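Side-chain contacts in pseudopilin EpsI (Vibrio vulnificus, PDB 2RET), which probably serves as a minor pseudopilin of the type II secretion system, which exports proteases and toxins from the periplasm, and is present here as its periplasmic part: residues Ala54-Thr59 with Leu63-Val68; Lys14-Met19 with Glu42-Gln47; Val68-Thr73 with Pro78-Arg83. The protein carries 2 engineered substitutions. One frame throughout, in Å; residues are numbered along the deposited sequence.

Contact 1 of 3, residues Ala54-Thr59 with Leu63-Val68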
# COMPACT_ATOMS: atom_id res chain seq x y z
N ALA A 54 21.69 5.78 20.38
CA ALA A 54 20.98 6.06 21.63
C ALA A 54 19.45 6.04 21.43
O ALA A 54 18.93 6.93 20.76
CB ALA A 54 21.39 7.43 22.16
N PRO A 55 18.73 5.08 22.05
CA PRO A 55 17.25 5.12 22.11
C PRO A 55 16.73 6.40 22.73
O PRO A 55 17.37 6.98 23.60
CB PRO A 55 16.89 3.91 22.98
CG PRO A 55 18.06 3.00 22.85
CD PRO A 55 19.25 3.87 22.71
N VAL A 56 15.60 6.85 22.23
CA VAL A 56 15.01 8.11 22.60
C VAL A 56 13.67 7.80 23.21
O VAL A 56 12.86 7.12 22.57
CB VAL A 56 14.77 9.01 21.37
CG1 VAL A 56 14.00 10.24 21.76
CG2 VAL A 56 16.08 9.38 20.71
N ALA A 57 13.46 8.30 24.43
CA ALA A 57 12.17 8.17 25.12
C ALA A 57 11.06 8.83 24.30
O ALA A 57 11.25 9.92 23.73
CB ALA A 57 12.24 8.79 26.53
N THR A 58 9.93 8.15 24.22
CA THR A 58 8.79 8.64 23.46
C THR A 58 7.55 8.73 24.39
O THR A 58 7.50 8.10 25.45
CB THR A 58 8.52 7.77 22.20
OG1 THR A 58 7.80 6.59 22.56
CG2 THR A 58 9.81 7.37 21.51
N THR A 59 6.59 9.55 23.99
CA THR A 59 5.35 9.76 24.75
C THR A 59 4.17 9.12 24.01
O THR A 59 3.05 9.64 24.03
CB THR A 59 5.09 11.26 24.99
OG1 THR A 59 6.28 11.87 25.52
CG2 THR A 59 3.91 11.50 25.97
N LEU A 63 5.61 4.48 17.93
CA LEU A 63 6.93 4.57 17.33
C LEU A 63 8.03 4.59 18.37
O LEU A 63 7.92 5.26 19.38
CB LEU A 63 7.03 5.82 16.48
CG LEU A 63 6.01 6.00 15.37
CD1 LEU A 63 6.27 7.33 14.68
CD2 LEU A 63 6.00 4.84 14.37
N LYS A 64 9.10 3.84 18.08
CA LYS A 64 10.36 3.95 18.83
C LYS A 64 11.30 4.87 18.06
O LYS A 64 11.20 4.99 16.83
CB LYS A 64 10.98 2.56 19.04
CG LYS A 64 10.05 1.60 19.75
CD LYS A 64 10.71 0.28 20.10
CE LYS A 64 10.83 -0.66 18.90
NZ LYS A 64 11.00 -2.07 19.37
N ALA A 65 12.17 5.56 18.78
CA ALA A 65 13.09 6.49 18.17
C ALA A 65 14.50 6.16 18.64
O ALA A 65 14.69 5.62 19.71
CB ALA A 65 12.73 7.93 18.53
N PHE A 66 15.48 6.47 17.81
CA PHE A 66 16.88 6.40 18.20
C PHE A 66 17.60 7.51 17.50
O PHE A 66 17.15 8.04 16.46
CB PHE A 66 17.52 5.04 17.89
CG PHE A 66 17.45 4.65 16.43
CD1 PHE A 66 16.28 4.09 15.91
CD2 PHE A 66 18.55 4.81 15.60
CE1 PHE A 66 16.21 3.73 14.57
CE2 PHE A 66 18.50 4.44 14.25
CZ PHE A 66 17.31 3.90 13.74
N ASP A 67 18.72 7.88 18.12
CA ASP A 67 19.67 8.84 17.58
C ASP A 67 20.92 8.09 17.23
O ASP A 67 21.36 7.21 17.97
CB ASP A 67 20.01 9.91 18.59
CG ASP A 67 18.95 10.97 18.71
OD1 ASP A 67 18.28 11.28 17.69
OD2 ASP A 67 18.80 11.53 19.82
N VAL A 68 21.46 8.42 16.07
CA VAL A 68 22.79 8.02 15.63
C VAL A 68 23.61 9.32 15.58
O VAL A 68 23.24 10.28 14.87
CB VAL A 68 22.77 7.36 14.24
CG1 VAL A 68 24.22 6.94 13.82
CG2 VAL A 68 21.81 6.14 14.21
O HOH W 1 12.54 4.61 21.52
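Val56 holds CG1 opposite its own backbone N (chi1 173°), which leaves CG2 anti to the carbonyl carbon and pointing at Asp67. Asp67 CG takes that same position on its own residue (chi1 -79°), and the methyl CG2 of Val56 comes to 3.6 Å from OD2 of Asp67. The two side chains meet at a slant, and the contact is one of van der Waals packing; the charge itself is answered by Arg83 in a salt bridge. On the same face, CB of Val56 sits 3.7 Å from CB of Ala65.

Under these side chains the backbones pair in antiparallel fashion. Ala54 N gives a bond of 2.8 Å to Asp67 O, and Asp67 N returns one of 2.8 Å to Ala54 O. The next pair, Pro55 with Phe66, is non-hydrogen-bonded, a position where the proline's missing N-H costs this pairing nothing. Val56 N still reaches Ala65 O at 2.9 Å. From there the chains part, and a water takes over: it donates to Val56 O at 2.7 Å and accepts from Ala65 N at 2.9 Å. Past the water, Thr58 leans back toward the strand, its CG2 lying 3.5 Å from Leu63 O, while its hydroxyl bonds to Gln60 O.

The pairing lies at the loop end of the hairpin of strands 47-56 and 63-71. Strand 80-87 runs along the other edge of 63-68, bonding to Lys64 and Phe66 through Val86 and Ser84. The Phe66 ring drops from the sheet onto Val28 and Met29 of helix 8-30, and Leu63 packs on Phe80 of EpsJ and Gln60 of the second EpsI subunit.

Contact 2 of 3, residues Lys14-Met19 with Glu42-Gln47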
# COMPACT_ATOMS: atom_id res chain seq x y z
N LYS A 14 31.72 16.99 7.39
CA LYS A 14 30.25 16.92 7.43
C LYS A 14 29.66 15.78 6.53
O LYS A 14 28.77 15.03 6.93
CB LYS A 14 29.70 18.28 7.00
CG LYS A 14 28.37 18.61 7.58
CD LYS A 14 28.04 20.10 7.38
CE LYS A 14 27.42 20.36 5.99
NZ LYS A 14 25.92 20.14 5.98
N MSE A 15 30.19 15.66 5.33
CA MSE A 15 29.75 14.69 4.38
C MSE A 15 30.15 13.27 4.79
O MSE A 15 29.35 12.35 4.72
CB MSE A 15 30.37 15.04 3.03
CG MSE A 15 30.00 14.09 1.92
SE MSE A 15 30.68 14.70 0.20
CE MSE A 15 30.98 16.63 0.53
N PHE A 16 31.38 13.11 5.22
CA PHE A 16 31.86 11.82 5.63
C PHE A 16 31.27 11.34 6.95
O PHE A 16 30.93 10.17 7.04
CB PHE A 16 33.38 11.80 5.68
CG PHE A 16 34.03 12.08 4.34
CD1 PHE A 16 33.50 11.59 3.16
CD2 PHE A 16 35.21 12.83 4.28
CE1 PHE A 16 34.10 11.86 1.95
CE2 PHE A 16 35.82 13.08 3.07
CZ PHE A 16 35.28 12.60 1.91
N ALA A 17 31.16 12.22 7.97
CA ALA A 17 30.43 11.85 9.19
C ALA A 17 28.94 11.50 8.92
O ALA A 17 28.44 10.59 9.54
CB ALA A 17 30.59 12.91 10.35
N ALA A 18 28.26 12.21 8.01
CA ALA A 18 26.92 11.84 7.56
C ALA A 18 26.86 10.45 6.90
O ALA A 18 25.92 9.69 7.11
CB ALA A 18 26.35 12.94 6.61
N MSE A 19 27.85 10.12 6.07
CA MSE A 19 27.96 8.80 5.50
C MSE A 19 27.98 7.70 6.57
O MSE A 19 27.26 6.74 6.45
CB MSE A 19 29.19 8.69 4.61
CG MSE A 19 29.05 9.40 3.28
SE MSE A 19 30.58 9.07 2.11
CE MSE A 19 30.19 7.25 1.46
N GLU A 42 34.10 3.47 12.82
CA GLU A 42 34.12 3.18 11.44
C GLU A 42 35.24 4.00 10.80
O GLU A 42 35.33 5.22 11.01
CB GLU A 42 32.75 3.53 10.82
CG GLU A 42 32.67 3.29 9.31
CD GLU A 42 31.22 3.31 8.77
OE1 GLU A 42 30.27 3.25 9.59
OE2 GLU A 42 31.03 3.37 7.54
N GLU A 43 36.03 3.34 9.98
CA GLU A 43 37.00 3.98 9.14
C GLU A 43 36.33 4.37 7.81
O GLU A 43 35.74 3.54 7.13
CB GLU A 43 38.12 2.98 8.88
CG GLU A 43 39.24 3.52 8.08
CD GLU A 43 40.28 4.20 8.92
OE1 GLU A 43 40.02 4.44 10.13
OE2 GLU A 43 41.36 4.49 8.33
N LEU A 44 36.47 5.64 7.43
CA LEU A 44 35.91 6.14 6.19
C LEU A 44 36.71 7.34 5.78
O LEU A 44 36.92 8.23 6.61
CB LEU A 44 34.42 6.51 6.37
CG LEU A 44 33.56 6.78 5.13
CD1 LEU A 44 32.15 6.19 5.23
CD2 LEU A 44 33.49 8.22 4.82
N ALA A 45 37.12 7.37 4.50
CA ALA A 45 37.99 8.39 3.93
C ALA A 45 39.25 8.59 4.73
O ALA A 45 39.68 9.70 4.88
CB ALA A 45 37.25 9.72 3.76
N GLY A 46 39.84 7.52 5.26
CA GLY A 46 41.13 7.61 5.94
C GLY A 46 41.05 7.96 7.41
O GLY A 46 42.04 7.95 8.11
N GLN A 47 39.86 8.23 7.88
CA GLN A 47 39.64 8.74 9.21
C GLN A 47 38.80 7.76 10.04
O GLN A 47 37.80 7.19 9.54
CB GLN A 47 38.91 10.09 9.06
CG GLN A 47 38.83 10.84 10.34
CD GLN A 47 38.32 12.22 10.19
OE1 GLN A 47 38.28 12.76 9.07
NE2 GLN A 47 37.95 12.84 11.32
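Phe16 leaves helix 8-30 toward Leu44 and Ala45, and its side chain meets both along its length. CB comes first, 3.7 Å from CD2 of Leu44. At CG the partners begin to change: CD2 of Leu44 is still close at 3.9 Å, and the methyl of Ala45 is already nearby. Beyond that the ring divides its contacts. CD1 stays by the leucine, whereas CD2, CE2 and CZ lie under CB of Ala45. That methyl sits squarely over one face, 3.7 Å from the ring centroid and only 13° off the ring normal, a clean CH-pi contact. With CG anti to the carbonyl carbon (chi1 -61°), the ring is carried out from the helix to lie flat beneath the methyl.

Met19, a selenomethionine one turn further on, covers the other branch of Leu44: its CB is 3.9 Å from CD1 of Leu44, the two side chains crossing at about a right angle. Its selenium lies in the plane of the Phe16 ring, at the edge, and 4.1 Å from CD2 of Leu44. The leucine is thus wedged between two successive turns of the helix.

Ala45 owes its place to a type I' turn from Leu44 to Gln47, closed by Gln47 N to Leu44 O at 3.2 Å; Leu44 N to Gln47 O, at 2.9 Å, completes the pair. EpsJ completes the setting: its Tyr158 meets the Phe16 ring edge-to-face, its Ala162 packs on Met19 and Leu44, and its chain forms a backbone hydrogen bond with Ala45. A long helix packed by its apolar face on an antiparallel sheet is characteristic of the pilin fold, here made at a tight hairpin between strands 38-44 and 47-56 and shared with a partner pseudopilin.

Contact 3 of 3, residues Val68-Thr73 with Pro78-Arg83. Engineered in segment 68-73: Thr73 (natural residue Glu).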
# COMPACT_ATOMS: atom_id res chain seq x y z
N VAL A 68 21.46 8.42 16.07
CA VAL A 68 22.79 8.02 15.63
C VAL A 68 23.61 9.32 15.58
O VAL A 68 23.24 10.28 14.87
CB VAL A 68 22.77 7.36 14.24
CG1 VAL A 68 24.22 6.94 13.82
CG2 VAL A 68 21.81 6.14 14.21
N SER A 69 24.68 9.37 16.35
CA SER A 69 25.59 10.51 16.37
C SER A 69 26.99 10.03 16.02
O SER A 69 27.36 8.91 16.35
CB SER A 69 25.56 11.21 17.73
OG SER A 69 25.86 10.31 18.76
N VAL A 70 27.74 10.86 15.30
CA VAL A 70 29.10 10.56 14.81
C VAL A 70 30.01 11.75 15.16
O VAL A 70 29.68 12.92 14.97
CB VAL A 70 29.13 10.20 13.30
CG1 VAL A 70 30.56 9.84 12.81
CG2 VAL A 70 28.15 9.03 12.98
N ALA A 71 31.15 11.41 15.74
CA ALA A 71 32.12 12.34 16.30
C ALA A 71 33.54 11.92 15.88
O ALA A 71 33.79 10.76 15.48
CB ALA A 71 31.98 12.39 17.84
N ALA A 72 34.46 12.89 15.97
CA ALA A 72 35.86 12.70 15.62
C ALA A 72 36.74 12.02 16.72
O ALA A 72 37.84 11.51 16.46
CB ALA A 72 36.42 14.05 15.21
N THR A 73 36.22 11.98 17.95
CA THR A 73 36.85 11.22 19.05
C THR A 73 35.79 10.63 19.97
O THR A 73 34.62 10.93 19.82
CB THR A 73 37.77 12.08 19.96
OG1 THR A 73 36.94 12.84 20.86
CG2 THR A 73 38.69 13.01 19.16
N PRO A 78 29.40 15.49 18.72
CA PRO A 78 29.22 14.96 17.39
C PRO A 78 29.24 16.03 16.29
O PRO A 78 28.93 17.20 16.51
CB PRO A 78 27.88 14.23 17.49
CG PRO A 78 27.12 14.94 18.56
CD PRO A 78 28.17 15.37 19.54
N ILE A 79 29.69 15.62 15.13
CA ILE A 79 29.61 16.42 13.94
C ILE A 79 28.17 16.34 13.47
O ILE A 79 27.59 17.33 13.06
CB ILE A 79 30.61 15.89 12.86
CG1 ILE A 79 32.05 16.06 13.35
CG2 ILE A 79 30.39 16.52 11.46
CD1 ILE A 79 32.40 17.47 13.84
N ILE A 80 27.60 15.14 13.53
CA ILE A 80 26.23 14.91 13.06
C ILE A 80 25.44 14.04 14.02
O ILE A 80 25.96 13.11 14.61
CB ILE A 80 26.23 14.32 11.60
CG1 ILE A 80 24.80 14.17 11.05
CG2 ILE A 80 26.98 13.06 11.54
CD1 ILE A 80 24.18 15.48 10.64
N THR A 81 24.18 14.41 14.22
CA THR A 81 23.22 13.58 14.90
C THR A 81 21.96 13.50 14.03
O THR A 81 21.48 14.52 13.54
CB THR A 81 22.86 14.12 16.29
OG1 THR A 81 23.96 13.92 17.17
CG2 THR A 81 21.69 13.35 16.87
N VAL A 82 21.44 12.28 13.87
CA VAL A 82 20.22 12.01 13.12
C VAL A 82 19.31 11.10 13.94
O VAL A 82 19.73 10.05 14.45
CB VAL A 82 20.51 11.36 11.74
CG1 VAL A 82 19.21 11.13 10.96
CG2 VAL A 82 21.47 12.22 10.93
N ARG A 83 18.05 11.54 14.03
CA ARG A 83 16.96 10.81 14.72
C ARG A 83 16.16 10.05 13.71
O ARG A 83 15.84 10.58 12.65
CB ARG A 83 16.02 11.77 15.47
CG ARG A 83 14.91 11.05 16.26
CD ARG A 83 14.40 11.93 17.37
NE ARG A 83 15.43 12.19 18.37
CZ ARG A 83 15.26 12.95 19.45
NH1 ARG A 83 14.10 13.55 19.70
NH2 ARG A 83 16.27 13.11 20.31
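Val70 O is gripped by two successive amides of the opposite segment, 78-83. Ile79 N makes the shorter bond, 2.7 Å to Val70 O and in the carbonyl plane; Ile80 N adds a weak one at 3.4 Å. Two residues facing one is a classic beta bulge, and Ile79, with its backbone near helical values (psi -42°), is the extra residue that makes the kink. Val70 N then repays Ile80 with a bond of 3.0 Å to Ile80 O.

Past the bulge the register is regular. Val68 and Val82 form a hydrogen-bonded pair with both bonds at 2.9 Å, Val68 N to Val82 O and Val82 N to Val68 O, while Ser69 and Thr81 between them form a non-hydrogen-bonded one.

The two faces differ in character. On one, CB of Val70 touches CG2 of Ile80 at 4.0 Å; that methyl is wedged between the isoleucine's own N and carbonyl carbon, while CG1 extends anti to the N (chi1 -176°) and leads away from the strand opposite. On the other, Thr81 has OG1 anti to its carbonyl carbon (chi1 -72°) and lays it 3.2 Å from CB of Ser69. Pro78 fills in next to it, its CB 3.8 Å from CB of Ser69, and Ala71 rests its methyl on Pro78 CA.

The valine and isoleucine face looks at helix 8-30: Val70 packs on Val20, Ile79 and Ile80 on Ala17. Trp49 and Trp51 of strand 47-56 flank Val70 from the neighbouring strand. The whole is an antiparallel beta hairpin with a classic bulge beside its loop, the last hairpin of the sheet that backs the helix in this pilin-like domain.

How the contacts relate
All three contacts belong to one helix-and-sheet domain whose four strands follow one another in chain order. Contacts 1 and 3 use the two edges of strand 63-71 and share Val68; their centres are 15 Å apart, and the salt bridge from Asp67 OD2 to Arg83 NH2, 3.0 Å long, ties them together. Contact 2 lies on the helix and the outermost strand 38-44. Its centre is 11 Å from that of contact 3, and the two touch where Ala17 O comes to 3.5 Å from Ile80 CG2. Contacts 1 and 2 do not touch: their centres stand 24 Å apart, on opposite sides of the chain's centre, though each meets EpsJ.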